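Local coordinates for protein heat-inducible transcription repressor HrcA (Thermotoga maritima, PDB 1STZ) that probably represses the class I heat-shock operons grpE-dnaK-dnaJ and groELS as a DNA-binding regulator and prevents their heat-shock induction, at residues L103-F108 with G124-R129; R129-Y134 with H318-Y323; R20-C25 with A53-D58. All blocks are in the same frame, centred on the assembly; numbering follows the deposited sequence.

Interaction 1. Residues L103-F108 with G124-R129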
ATOM      1  N   LEU A 103      -9.674   3.393  -2.242  1.00 36.30           N
ATOM      2  CA  LEU A 103      -8.262   3.418  -2.553  1.00 35.57           C
ATOM      3  C   LEU A 103      -7.513   2.329  -1.788  1.00 33.80           C
ATOM      4  O   LEU A 103      -6.681   1.613  -2.355  1.00 32.61           O
ATOM      5  CB  LEU A 103      -7.684   4.801  -2.190  1.00 36.03           C
ATOM      6  CG  LEU A 103      -6.863   5.654  -3.157  1.00 37.91           C
ATOM      7  CD1 LEU A 103      -5.456   5.801  -2.649  1.00 40.13           C
ATOM      8  CD2 LEU A 103      -6.849   5.150  -4.592  1.00 39.48           C
ATOM      9  N   ALA A 104      -7.823   2.207  -0.500  1.00 31.57           N
ATOM     10  CA  ALA A 104      -7.096   1.299   0.374  1.00 30.75           C
ATOM     11  C   ALA A 104      -7.195  -0.149  -0.099  1.00 29.86           C
ATOM     12  O   ALA A 104      -6.188  -0.852  -0.192  1.00 28.62           O
ATOM     13  CB  ALA A 104      -7.594   1.425   1.794  1.00 30.76           C
ATOM     14  N   VAL A 105      -8.410  -0.589  -0.401  1.00 29.35           N
ATOM     15  CA  VAL A 105      -8.622  -1.972  -0.795  1.00 29.27           C
ATOM     16  C   VAL A 105      -8.053  -2.246  -2.204  1.00 29.20           C
ATOM     17  O   VAL A 105      -7.605  -3.349  -2.475  1.00 27.73           O
ATOM     18  CB  VAL A 105     -10.098  -2.404  -0.677  1.00 28.98           C
ATOM     19  CG1 VAL A 105     -10.935  -1.947  -1.865  1.00 28.47           C
ATOM     20  CG2 VAL A 105     -10.162  -3.897  -0.515  1.00 29.35           C
ATOM     21  N   GLU A 106      -8.021  -1.224  -3.058  1.00 29.67           N
ATOM     22  CA  GLU A 106      -7.460  -1.371  -4.403  1.00 30.87           C
ATOM     23  C   GLU A 106      -5.941  -1.588  -4.408  1.00 30.13           C
ATOM     24  O   GLU A 106      -5.392  -1.972  -5.452  1.00 30.69           O
ATOM     25  CB  GLU A 106      -7.799  -0.172  -5.278  1.00 31.75           C
ATOM     26  CG  GLU A 106      -9.266  -0.069  -5.667  1.00 35.13           C
ATOM     27  CD  GLU A 106      -9.535   1.174  -6.508  1.00 42.37           C
ATOM     28  OE1 GLU A 106     -10.661   1.739  -6.420  1.00 44.73           O
ATOM     29  OE2 GLU A 106      -8.602   1.602  -7.254  1.00 45.39           O
ATOM     30  N   THR A 107      -5.269  -1.365  -3.274  1.00 28.60           N
ATOM     31  CA  THR A 107      -3.853  -1.713  -3.149  1.00 28.37           C
ATOM     32  C   THR A 107      -3.606  -3.208  -3.089  1.00 28.74           C
ATOM     33  O   THR A 107      -2.453  -3.650  -3.164  1.00 27.36           O
ATOM     34  CB  THR A 107      -3.174  -1.063  -1.934  1.00 28.23           C
ATOM     35  OG1 THR A 107      -3.664  -1.650  -0.705  1.00 27.91           O
ATOM     36  CG2 THR A 107      -3.462   0.443  -1.860  1.00 27.42           C
ATOM     37  N   PHE A 108      -4.662  -3.999  -2.943  1.00 29.63           N
ATOM     38  CA  PHE A 108      -4.475  -5.435  -2.921  1.00 31.02           C
ATOM     39  C   PHE A 108      -3.918  -5.885  -4.266  1.00 32.94           C
ATOM     40  O   PHE A 108      -4.432  -5.538  -5.326  1.00 33.56           O
ATOM     41  CB  PHE A 108      -5.751  -6.203  -2.630  1.00 30.53           C
ATOM     42  CG  PHE A 108      -5.537  -7.684  -2.529  1.00 29.86           C
ATOM     43  CD1 PHE A 108      -4.904  -8.228  -1.434  1.00 30.72           C
ATOM     44  CD2 PHE A 108      -5.910  -8.532  -3.557  1.00 32.89           C
ATOM     45  CE1 PHE A 108      -4.670  -9.603  -1.338  1.00 32.16           C
ATOM     46  CE2 PHE A 108      -5.681  -9.930  -3.460  1.00 33.83           C
ATOM     47  CZ  PHE A 108      -5.069 -10.449  -2.351  1.00 31.76           C
ATOM     48  N   GLY A 124      -6.365 -12.109   3.712  1.00 20.06           N
ATOM     49  CA  GLY A 124      -6.967 -12.193   5.037  1.00 20.55           C
ATOM     50  C   GLY A 124      -6.544 -11.023   5.900  1.00 21.06           C
ATOM     51  O   GLY A 124      -7.361 -10.387   6.597  1.00 21.16           O
ATOM     52  N   ASN A 125      -5.270 -10.676   5.786  1.00 20.86           N
ATOM     53  CA  ASN A 125      -4.721  -9.597   6.558  1.00 21.09           C
ATOM     54  C   ASN A 125      -5.191  -8.208   6.120  1.00 20.87           C
ATOM     55  O   ASN A 125      -5.419  -7.347   6.979  1.00 20.04           O
ATOM     56  CB  ASN A 125      -3.209  -9.720   6.627  1.00 21.74           C
ATOM     57  CG  ASN A 125      -2.773 -10.820   7.622  1.00 25.31           C
ATOM     58  OD1 ASN A 125      -2.846 -10.633   8.834  1.00 28.15           O
ATOM     59  ND2 ASN A 125      -2.390 -11.985   7.104  1.00 28.97           N
ATOM     60  N   LEU A 126      -5.358  -7.985   4.815  1.00 19.62           N
ATOM     61  CA  LEU A 126      -5.857  -6.695   4.350  1.00 19.07           C
ATOM     62  C   LEU A 126      -7.347  -6.539   4.734  1.00 18.42           C
ATOM     63  O   LEU A 126      -7.779  -5.473   5.164  1.00 16.81           O
ATOM     64  CB  LEU A 126      -5.692  -6.545   2.844  1.00 18.67           C
ATOM     65  CG  LEU A 126      -6.130  -5.183   2.294  1.00 19.87           C
ATOM     66  CD1 LEU A 126      -5.268  -4.054   2.839  1.00 19.51           C
ATOM     67  CD2 LEU A 126      -6.068  -5.150   0.771  1.00 22.25           C
ATOM     68  N   LEU A 127      -8.103  -7.614   4.556  1.00 18.01           N
ATOM     69  CA  LEU A 127      -9.507  -7.657   4.904  1.00 18.73           C
ATOM     70  C   LEU A 127      -9.714  -7.373   6.408  1.00 18.55           C
ATOM     71  O   LEU A 127     -10.555  -6.566   6.769  1.00 18.03           O
ATOM     72  CB  LEU A 127     -10.098  -9.029   4.543  1.00 18.93           C
ATOM     73  CG  LEU A 127     -11.551  -9.224   4.098  1.00 21.89           C
ATOM     74  CD1 LEU A 127     -12.057 -10.637   4.401  1.00 23.48           C
ATOM     75  CD2 LEU A 127     -12.515  -8.228   4.586  1.00 22.63           C
ATOM     76  N   ALA A 128      -8.967  -8.064   7.263  1.00 19.34           N
ATOM     77  CA  ALA A 128      -9.028  -7.872   8.718  1.00 20.19           C
ATOM     78  C   ALA A 128      -8.664  -6.449   9.109  1.00 21.25           C
ATOM     79  O   ALA A 128      -9.344  -5.818   9.923  1.00 22.65           O
ATOM     80  CB  ALA A 128      -8.076  -8.843   9.430  1.00 19.83           C
ATOM     81  N   ARG A 129      -7.583  -5.945   8.538  1.00 21.71           N
ATOM     82  CA  ARG A 129      -7.124  -4.596   8.849  1.00 23.16           C
ATOM     83  C   ARG A 129      -8.124  -3.499   8.486  1.00 22.72           C
ATOM     84  O   ARG A 129      -8.386  -2.615   9.294  1.00 24.53           O
ATOM     85  CB  ARG A 129      -5.810  -4.316   8.154  1.00 23.60           C
ATOM     86  CG  ARG A 129      -5.249  -2.963   8.481  1.00 26.89           C
ATOM     87  CD  ARG A 129      -3.773  -2.857   8.236  1.00 30.49           C
ATOM     88  NE  ARG A 129      -3.410  -3.279   6.885  1.00 33.98           N
ATOM     89  CZ  ARG A 129      -2.256  -2.984   6.285  1.00 36.79           C
ATOM     90  NH1 ARG A 129      -1.336  -2.241   6.905  1.00 39.23           N
ATOM     91  NH2 ARG A 129      -2.016  -3.431   5.053  1.00 37.08           N
TER

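Interaction 2. Residues R129-Y134 with H318-Y323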
ATOM      1  N   ARG A 129      -7.583  -5.945   8.538  1.00 21.71           N
ATOM      2  CA  ARG A 129      -7.124  -4.596   8.849  1.00 23.16           C
ATOM      3  C   ARG A 129      -8.124  -3.499   8.486  1.00 22.72           C
ATOM      4  O   ARG A 129      -8.386  -2.615   9.294  1.00 24.53           O
ATOM      5  CB  ARG A 129      -5.810  -4.316   8.154  1.00 23.60           C
ATOM      6  CG  ARG A 129      -5.249  -2.963   8.481  1.00 26.89           C
ATOM      7  CD  ARG A 129      -3.773  -2.857   8.236  1.00 30.49           C
ATOM      8  NE  ARG A 129      -3.410  -3.279   6.885  1.00 33.98           N
ATOM      9  CZ  ARG A 129      -2.256  -2.984   6.285  1.00 36.79           C
ATOM     10  NH1 ARG A 129      -1.336  -2.241   6.905  1.00 39.23           N
ATOM     11  NH2 ARG A 129      -2.016  -3.431   5.053  1.00 37.08           N
ATOM     12  N   LEU A 130      -8.698  -3.576   7.296  1.00 21.59           N
ATOM     13  CA  LEU A 130      -9.568  -2.524   6.778  1.00 20.99           C
ATOM     14  C   LEU A 130     -10.967  -2.520   7.404  1.00 20.28           C
ATOM     15  O   LEU A 130     -11.653  -1.519   7.353  1.00 20.83           O
ATOM     16  CB  LEU A 130      -9.711  -2.659   5.264  1.00 20.52           C
ATOM     17  CG  LEU A 130      -8.452  -2.522   4.425  1.00 21.21           C
ATOM     18  CD1 LEU A 130      -8.818  -2.481   2.952  1.00 20.71           C
ATOM     19  CD2 LEU A 130      -7.637  -1.292   4.834  1.00 22.43           C
ATOM     20  N   THR A 131     -11.395  -3.645   7.957  1.00 19.91           N
ATOM     21  CA  THR A 131     -12.706  -3.754   8.582  1.00 19.91           C
ATOM     22  C   THR A 131     -12.662  -3.869  10.107  1.00 20.44           C
ATOM     23  O   THR A 131     -13.709  -3.992  10.733  1.00 21.14           O
ATOM     24  CB  THR A 131     -13.435  -4.979   8.061  1.00 19.59           C
ATOM     25  OG1 THR A 131     -12.700  -6.155   8.424  1.00 19.04           O
ATOM     26  CG2 THR A 131     -13.506  -4.969   6.547  1.00 18.66           C
ATOM     27  N   GLU A 132     -11.471  -3.876  10.688  1.00 21.22           N
ATOM     28  CA  GLU A 132     -11.288  -4.144  12.109  1.00 22.64           C
ATOM     29  C   GLU A 132     -12.050  -5.391  12.530  1.00 22.21           C
ATOM     30  O   GLU A 132     -12.754  -5.389  13.551  1.00 22.32           O
ATOM     31  CB  GLU A 132     -11.732  -2.932  12.949  1.00 23.74           C
ATOM     32  CG  GLU A 132     -10.988  -1.636  12.632  1.00 26.41           C
ATOM     33  CD  GLU A 132     -11.717  -0.401  13.162  1.00 32.10           C
ATOM     34  OE1 GLU A 132     -12.976  -0.410  13.224  1.00 35.90           O
ATOM     35  OE2 GLU A 132     -11.038   0.596  13.501  1.00 35.09           O
ATOM     36  N   GLY A 133     -11.918  -6.451  11.733  1.00 21.08           N
ATOM     37  CA  GLY A 133     -12.558  -7.723  12.024  1.00 21.00           C
ATOM     38  C   GLY A 133     -11.612  -8.896  12.194  1.00 20.69           C
ATOM     39  O   GLY A 133     -10.374  -8.755  12.175  1.00 21.80           O
ATOM     40  N   TYR A 134     -12.214 -10.056  12.385  1.00 20.33           N
ATOM     41  CA  TYR A 134     -11.529 -11.337  12.470  1.00 20.76           C
ATOM     42  C   TYR A 134     -11.898 -12.124  11.228  1.00 20.50           C
ATOM     43  O   TYR A 134     -13.070 -12.337  10.979  1.00 20.26           O
ATOM     44  CB  TYR A 134     -12.030 -12.116  13.683  1.00 21.66           C
ATOM     45  CG  TYR A 134     -11.377 -13.470  13.935  1.00 21.77           C
ATOM     46  CD1 TYR A 134     -12.119 -14.640  13.913  1.00 24.94           C
ATOM     47  CD2 TYR A 134     -10.038 -13.567  14.243  1.00 23.36           C
ATOM     48  CE1 TYR A 134     -11.528 -15.884  14.192  1.00 24.54           C
ATOM     49  CE2 TYR A 134      -9.439 -14.804  14.512  1.00 23.88           C
ATOM     50  CZ  TYR A 134     -10.195 -15.952  14.474  1.00 24.84           C
ATOM     51  OH  TYR A 134      -9.614 -17.172  14.729  1.00 27.56           O
ATOM     52  N   HIS A 318     -18.893  -4.586   3.557  1.00 18.12           N
ATOM     53  CA  HIS A 318     -19.420  -5.215   2.349  1.00 18.22           C
ATOM     54  C   HIS A 318     -18.519  -4.925   1.171  1.00 17.90           C
ATOM     55  O   HIS A 318     -18.159  -5.824   0.413  1.00 18.20           O
ATOM     56  CB  HIS A 318     -20.830  -4.730   2.001  1.00 18.37           C
ATOM     57  CG  HIS A 318     -21.376  -5.372   0.770  1.00 19.75           C
ATOM     58  ND1 HIS A 318     -21.395  -4.738  -0.452  1.00 20.49           N
ATOM     59  CD2 HIS A 318     -21.882  -6.613   0.560  1.00 22.29           C
ATOM     60  CE1 HIS A 318     -21.884  -5.562  -1.362  1.00 21.33           C
ATOM     61  NE2 HIS A 318     -22.194  -6.704  -0.774  1.00 20.15           N
ATOM     62  N   ARG A 319     -18.154  -3.664   1.016  1.00 17.75           N
ATOM     63  CA  ARG A 319     -17.325  -3.240  -0.100  1.00 17.63           C
ATOM     64  C   ARG A 319     -15.958  -3.924  -0.094  1.00 16.97           C
ATOM     65  O   ARG A 319     -15.502  -4.392  -1.125  1.00 16.47           O
ATOM     66  CB  ARG A 319     -17.153  -1.739  -0.030  1.00 18.43           C
ATOM     67  CG  ARG A 319     -16.255  -1.117  -1.069  1.00 21.13           C
ATOM     68  CD  ARG A 319     -15.580   0.141  -0.553  1.00 23.97           C
ATOM     69  NE  ARG A 319     -16.557   0.966   0.125  1.00 28.68           N
ATOM     70  CZ  ARG A 319     -16.361   1.697   1.215  1.00 28.97           C
ATOM     71  NH1 ARG A 319     -15.182   1.795   1.808  1.00 27.00           N
ATOM     72  NH2 ARG A 319     -17.383   2.369   1.707  1.00 31.23           N
ATOM     73  N   VAL A 320     -15.308  -3.937   1.059  1.00 16.06           N
ATOM     74  CA  VAL A 320     -13.984  -4.495   1.201  1.00 16.69           C
ATOM     75  C   VAL A 320     -14.017  -6.016   1.002  1.00 17.21           C
ATOM     76  O   VAL A 320     -13.135  -6.562   0.358  1.00 16.83           O
ATOM     77  CB  VAL A 320     -13.370  -4.155   2.572  1.00 16.79           C
ATOM     78  CG1 VAL A 320     -12.092  -4.908   2.801  1.00 18.16           C
ATOM     79  CG2 VAL A 320     -13.090  -2.693   2.665  1.00 17.13           C
ATOM     80  N   PHE A 321     -15.064  -6.667   1.504  1.00 17.77           N
ATOM     81  CA  PHE A 321     -15.184  -8.124   1.493  1.00 18.37           C
ATOM     82  C   PHE A 321     -15.405  -8.573   0.087  1.00 18.71           C
ATOM     83  O   PHE A 321     -14.697  -9.428  -0.408  1.00 18.55           O
ATOM     84  CB  PHE A 321     -16.330  -8.550   2.386  1.00 18.74           C
ATOM     85  CG  PHE A 321     -16.452 -10.042   2.611  1.00 18.46           C
ATOM     86  CD1 PHE A 321     -15.820 -10.635   3.680  1.00 18.32           C
ATOM     87  CD2 PHE A 321     -17.299 -10.815   1.823  1.00 17.45           C
ATOM     88  CE1 PHE A 321     -15.979 -11.983   3.946  1.00 19.34           C
ATOM     89  CE2 PHE A 321     -17.469 -12.176   2.076  1.00 18.43           C
ATOM     90  CZ  PHE A 321     -16.796 -12.764   3.124  1.00 19.49           C
ATOM     91  N   GLU A 322     -16.355  -7.944  -0.583  1.00 19.09           N
ATOM     92  CA  GLU A 322     -16.620  -8.243  -1.969  1.00 19.94           C
ATOM     93  C   GLU A 322     -15.397  -8.028  -2.907  1.00 18.86           C
ATOM     94  O   GLU A 322     -15.121  -8.868  -3.764  1.00 18.25           O
ATOM     95  CB  GLU A 322     -17.817  -7.434  -2.467  1.00 20.82           C
ATOM     96  CG  GLU A 322     -18.203  -7.824  -3.877  1.00 24.67           C
ATOM     97  CD  GLU A 322     -19.427  -7.106  -4.424  1.00 31.04           C
ATOM     98  OE1 GLU A 322     -19.584  -5.881  -4.199  1.00 35.42           O
ATOM     99  OE2 GLU A 322     -20.212  -7.778  -5.133  1.00 34.56           O
ATOM    100  N   TYR A 323     -14.685  -6.917  -2.765  1.00 18.07           N
ATOM    101  CA  TYR A 323     -13.478  -6.682  -3.581  1.00 18.45           C
ATOM    102  C   TYR A 323     -12.454  -7.803  -3.420  1.00 18.92           C
ATOM    103  O   TYR A 323     -11.974  -8.338  -4.405  1.00 19.76           O
ATOM    104  CB  TYR A 323     -12.830  -5.341  -3.234  1.00 18.12           C
ATOM    105  CG  TYR A 323     -11.747  -4.884  -4.190  1.00 17.64           C
ATOM    106  CD1 TYR A 323     -12.053  -4.095  -5.303  1.00 18.61           C
ATOM    107  CD2 TYR A 323     -10.416  -5.219  -3.980  1.00 17.08           C
ATOM    108  CE1 TYR A 323     -11.065  -3.667  -6.166  1.00 17.13           C
ATOM    109  CE2 TYR A 323      -9.425  -4.789  -4.843  1.00 15.94           C
ATOM    110  CZ  TYR A 323      -9.751  -4.029  -5.928  1.00 16.41           C
ATOM    111  OH  TYR A 323      -8.755  -3.602  -6.765  1.00 16.67           O
TER

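Interaction 3. Residues R20-C25 with A53-D58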
ATOM      1  N   ARG A  20     -38.392   6.012   7.665  1.00 20.80           N
ATOM      2  CA  ARG A  20     -37.282   5.239   7.119  1.00 21.39           C
ATOM      3  C   ARG A  20     -35.977   6.018   7.294  1.00 20.95           C
ATOM      4  O   ARG A  20     -34.980   5.465   7.718  1.00 21.24           O
ATOM      5  CB  ARG A  20     -37.515   4.920   5.636  1.00 21.81           C
ATOM      6  CG  ARG A  20     -38.381   3.683   5.370  1.00 23.38           C
ATOM      7  CD  ARG A  20     -38.496   3.310   3.892  1.00 25.76           C
ATOM      8  NE  ARG A  20     -39.859   2.868   3.555  1.00 29.54           N
ATOM      9  CZ  ARG A  20     -40.365   1.664   3.854  1.00 31.79           C
ATOM     10  NH1 ARG A  20     -39.627   0.750   4.480  1.00 32.30           N
ATOM     11  NH2 ARG A  20     -41.618   1.367   3.519  1.00 32.55           N
ATOM     12  N   LYS A  21     -35.998   7.308   6.979  1.00 21.17           N
ATOM     13  CA  LYS A  21     -34.826   8.155   7.132  1.00 20.87           C
ATOM     14  C   LYS A  21     -34.456   8.300   8.599  1.00 20.39           C
ATOM     15  O   LYS A  21     -33.288   8.251   8.934  1.00 20.63           O
ATOM     16  CB  LYS A  21     -35.056   9.519   6.494  1.00 21.11           C
ATOM     17  CG  LYS A  21     -35.311   9.447   4.982  1.00 22.39           C
ATOM     18  CD  LYS A  21     -34.327  10.296   4.170  1.00 24.29           C
ATOM     19  CE  LYS A  21     -34.741  11.767   4.080  1.00 24.74           C
ATOM     20  NZ  LYS A  21     -34.146  12.465   2.892  1.00 25.17           N
ATOM     21  N   VAL A  22     -35.445   8.427   9.476  1.00 19.67           N
ATOM     22  CA  VAL A  22     -35.179   8.528  10.909  1.00 19.27           C
ATOM     23  C   VAL A  22     -34.493   7.251  11.435  1.00 18.93           C
ATOM     24  O   VAL A  22     -33.567   7.316  12.241  1.00 18.65           O
ATOM     25  CB  VAL A  22     -36.476   8.790  11.715  1.00 19.02           C
ATOM     26  CG1 VAL A  22     -36.203   8.721  13.209  1.00 19.06           C
ATOM     27  CG2 VAL A  22     -37.076  10.147  11.353  1.00 19.47           C
ATOM     28  N   LEU A  23     -34.941   6.094  10.967  1.00 18.53           N
ATOM     29  CA  LEU A  23     -34.365   4.831  11.402  1.00 18.92           C
ATOM     30  C   LEU A  23     -32.933   4.733  10.895  1.00 19.04           C
ATOM     31  O   LEU A  23     -32.034   4.302  11.605  1.00 18.15           O
ATOM     32  CB  LEU A  23     -35.186   3.664  10.860  1.00 18.92           C
ATOM     33  CG  LEU A  23     -35.193   2.337  11.622  1.00 20.52           C
ATOM     34  CD1 LEU A  23     -35.399   1.156  10.682  1.00 21.07           C
ATOM     35  CD2 LEU A  23     -34.015   2.108  12.528  1.00 19.78           C
ATOM     36  N   TYR A  24     -32.742   5.150   9.651  1.00 19.18           N
ATOM     37  CA  TYR A  24     -31.436   5.141   9.023  1.00 19.92           C
ATOM     38  C   TYR A  24     -30.446   6.014   9.804  1.00 19.89           C
ATOM     39  O   TYR A  24     -29.323   5.593  10.076  1.00 19.20           O
ATOM     40  CB  TYR A  24     -31.580   5.634   7.587  1.00 20.45           C
ATOM     41  CG  TYR A  24     -30.323   5.568   6.796  1.00 22.57           C
ATOM     42  CD1 TYR A  24     -29.592   6.708   6.530  1.00 25.06           C
ATOM     43  CD2 TYR A  24     -29.863   4.357   6.309  1.00 25.88           C
ATOM     44  CE1 TYR A  24     -28.442   6.652   5.789  1.00 27.10           C
ATOM     45  CE2 TYR A  24     -28.714   4.287   5.571  1.00 27.57           C
ATOM     46  CZ  TYR A  24     -28.009   5.436   5.319  1.00 27.57           C
ATOM     47  OH  TYR A  24     -26.861   5.353   4.601  1.00 30.90           O
ATOM     48  N   CYS A  25     -30.872   7.212  10.200  1.00 20.09           N
ATOM     49  CA  CYS A  25     -29.975   8.124  10.915  1.00 20.64           C
ATOM     50  C   CYS A  25     -29.597   7.589  12.293  1.00 20.08           C
ATOM     51  O   CYS A  25     -28.439   7.682  12.682  1.00 20.14           O
ATOM     52  CB  CYS A  25     -30.572   9.525  11.032  1.00 20.44           C
ATOM     53  SG  CYS A  25     -30.369  10.461   9.505  1.00 25.24           S
ATOM     54  N   ALA A  53     -41.150  16.829  18.261  1.00 24.76           N
ATOM     55  CA  ALA A  53     -42.250  15.966  18.698  1.00 24.50           C
ATOM     56  C   ALA A  53     -42.554  14.892  17.649  1.00 24.25           C
ATOM     57  O   ALA A  53     -42.868  13.752  17.987  1.00 24.22           O
ATOM     58  CB  ALA A  53     -43.491  16.793  18.990  1.00 24.44           C
ATOM     59  N   THR A  54     -42.444  15.268  16.378  1.00 23.96           N
ATOM     60  CA  THR A  54     -42.714  14.367  15.260  1.00 23.45           C
ATOM     61  C   THR A  54     -41.712  13.230  15.214  1.00 23.10           C
ATOM     62  O   THR A  54     -42.075  12.106  14.878  1.00 22.89           O
ATOM     63  CB  THR A  54     -42.679  15.143  13.920  1.00 23.49           C
ATOM     64  OG1 THR A  54     -43.704  16.149  13.910  1.00 23.11           O
ATOM     65  CG2 THR A  54     -43.030  14.240  12.737  1.00 23.17           C
ATOM     66  N   ILE A  55     -40.459  13.528  15.554  1.00 22.77           N
ATOM     67  CA  ILE A  55     -39.390  12.528  15.539  1.00 22.41           C
ATOM     68  C   ILE A  55     -39.585  11.506  16.653  1.00 22.27           C
ATOM     69  O   ILE A  55     -39.328  10.326  16.459  1.00 22.16           O
ATOM     70  CB  ILE A  55     -37.993  13.196  15.684  1.00 22.37           C
ATOM     71  CG1 ILE A  55     -37.718  14.184  14.539  1.00 22.37           C
ATOM     72  CG2 ILE A  55     -36.892  12.145  15.754  1.00 21.76           C
ATOM     73  CD1 ILE A  55     -37.575  13.570  13.170  1.00 22.11           C
ATOM     74  N   ARG A  56     -40.022  11.967  17.820  1.00 22.25           N
ATOM     75  CA  ARG A  56     -40.305  11.078  18.943  1.00 22.45           C
ATOM     76  C   ARG A  56     -41.463  10.135  18.625  1.00 22.46           C
ATOM     77  O   ARG A  56     -41.440   8.970  19.021  1.00 22.30           O
ATOM     78  CB  ARG A  56     -40.646  11.878  20.199  1.00 22.32           C
ATOM     79  CG  ARG A  56     -39.469  12.600  20.838  1.00 22.93           C
ATOM     80  CD  ARG A  56     -39.869  13.418  22.073  1.00 24.18           C
ATOM     81  NE  ARG A  56     -40.590  12.570  23.025  1.00 25.11           N
ATOM     82  CZ  ARG A  56     -41.747  12.858  23.624  1.00 24.99           C
ATOM     83  NH1 ARG A  56     -42.370  14.017  23.428  1.00 26.21           N
ATOM     84  NH2 ARG A  56     -42.284  11.966  24.452  1.00 24.96           N
ATOM     85  N   ASN A  57     -42.474  10.655  17.927  1.00 22.57           N
ATOM     86  CA  ASN A  57     -43.621   9.857  17.488  1.00 22.58           C
ATOM     87  C   ASN A  57     -43.217   8.787  16.483  1.00 22.57           C
ATOM     88  O   ASN A  57     -43.782   7.702  16.462  1.00 22.19           O
ATOM     89  CB  ASN A  57     -44.695  10.745  16.852  1.00 22.51           C
ATOM     90  CG  ASN A  57     -45.602  11.388  17.874  1.00 22.85           C
ATOM     91  OD1 ASN A  57     -45.629  12.613  18.012  1.00 23.33           O
ATOM     92  ND2 ASN A  57     -46.361  10.569  18.591  1.00 22.76           N
ATOM     93  N   ASP A  58     -42.252   9.123  15.633  1.00 22.78           N
ATOM     94  CA  ASP A  58     -41.701   8.176  14.672  1.00 23.06           C
ATOM     95  C   ASP A  58     -40.898   7.117  15.404  1.00 22.65           C
ATOM     96  O   ASP A  58     -40.929   5.950  15.033  1.00 22.37           O
ATOM     97  CB  ASP A  58     -40.796   8.886  13.665  1.00 23.22           C
ATOM     98  CG  ASP A  58     -41.540   9.877  12.813  1.00 24.20           C
ATOM     99  OD1 ASP A  58     -42.783   9.785  12.727  1.00 26.28           O
ATOM    100  OD2 ASP A  58     -40.959  10.798  12.197  1.00 26.22           O
TER

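Interaction 1. Residues L103-F108 with G124-R129
The phenyl ring of F108 and its CB meet a single methyl of L126, CD2, which comes up at a slant against the near side of the aromatic side chain: L126 CD2 is 3.6 Å from F108 CB and 4.0 Å from F108 CD1. The two side chains cross obliquely. F108 also packs on L122 and A123 of helix 116-131 and on R327 of helix 314-334. It holds its ring anti to the backbone N (chi1 -177°), which carries it along helix 116-131 instead of back over its own short helix.

The same L126 methyl reaches the single, weakly bonded turn of helix 103-106. It is 4.0 Å from V105 O and 4.5 Å from V105 CG2, so the turn offers the leucine a mixed surface of carbonyl oxygen and methyl. That turn is closed by T107, whose OG1 donates to A104 O at 2.7 Å with a C=O...donor angle of 162°. A104 O accepts from T107 N as well, and two bonds therefore grip one carbonyl. L182 of the second subunit packs on A104 and T107, bringing that subunit up to the short helix.

With L127 turned to V135, V304 and L306 of the five-stranded sheet, helix 116-131 is a sheet-covering helix with L126 buried against an added outer layer, consistent with the GAF-like fold of the C-terminal domain.

Interaction 2. Residues R129-Y134 with H318-Y323
V320 and L130 meet at about a right angle, whereas V320 and T131 slant across one another, and one methyl of the valine serves both neighbours. V320 CG1 touches L130 at both CB and CD1, each 4.1 Å away, and T131 at CG2, 4.0 Å away. The torsion of the valine places this methyl, with CG1 anti to the backbone N (chi1 171°). V320 CB itself also approaches T131 CG2, to 4.1 Å. All three side chains start out toward the opposing segment, and the closest backbone approach is 7.4 Å between L130 CA and V320 CA.

The threonine is divided by chemistry. OG1 lies between its own N and carbonyl carbon (chi1 63°) and hydrogen bonds to L127 O one turn back, while CG2 supplies the apolar surface. Helices 116-131 and 314-334 both lie against the antiparallel sheet, as in a GAF-like domain: T131 and F321 each rest on L306 of strand 299-309. E132, with positive phi, is the first residue to leave helical angles, and Y134 joins the sheet by backbone hydrogen bonds to F307.

V105 packs on both L130 and V320. At the periphery, R319 NH1 forms salt bridges with D102 and with E180 of the second subunit, whose L182 also packs on L130.

Interaction 3. Residues R20-C25 with A53-D58
V22 is the one residue of 20-25 that touches 53-58, and its course can be followed outward from the backbone. CB leaves the helix toward the opposing segment, at the point where the backbones come closest, with V22 CA 7.4 Å from I55 CA. There the side chain forks. CG1 stands anti to the backbone N (chi1 173°) and comes within 4.3 Å of I55 CG2. CG2, on the other branch, makes the two closest contacts: V22 CG2 is 3.9 Å from I55 CD1 and 4.0 Å from D58 OD2, so a single methyl bridges residues one turn apart on helix 52-64. The valine slants against I55 but crosses D58 at about a right angle.

I55 does not start out toward V22. Its CG1 lies beside the backbone N and a further bend at chi2 (-67°) brings CD1 to the valine; I55 also packs on S39, V42 and L43 of helix 39-45. The three helices 17-33, 39-45 and 52-64, followed by the strand pair 68-69 and 78-79, make a winged helix-turn-helix domain, in which 52-64 is probably the recognition helix. R56, on that helix, starts away from 20-25 and is exposed.

The carboxylate of D58 is buried, yet it has partners on helix 17-33: OD2 forms a salt bridge with R18 NE, and OD1 accepts a hydrogen bond from Q19 NE2. T54 O lies 3.2 Å from D58 OD2, an acceptor facing an acceptor, whose cost the positive charge of R18 probably offsets. The chemistry therefore implies that helices 17-33 and 52-64 are joined by two unlike means, van der Waals contact of V22 with a methyl of I55 and the carboxylate of D58, and a charged, hydrogen-bonded link from the preceding turn, with the arginine probably favouring an ionised D58.

Overall arrangement
Interactions 1 and 2 belong to one core: their centres are about 7 Å apart, they share R129 and helix 116-131, and both touch the second subunit. They follow one another along that helix, L126 and L130 lying one turn apart on much the same face, and Y323 packs on V105 and E106 where the two meet. Interaction 3 is also buried but lies in the probable DNA-binding winged-helix domain, its centre about 36 Å from that of interaction 1 and 30 Å from that of interaction 2, and no other chain touches its segments. All three are van der Waals contacts centred on methyls, without hydrogen bonds across the segments; interaction 1 adds an aromatic side chain and interaction 3 a carboxylate.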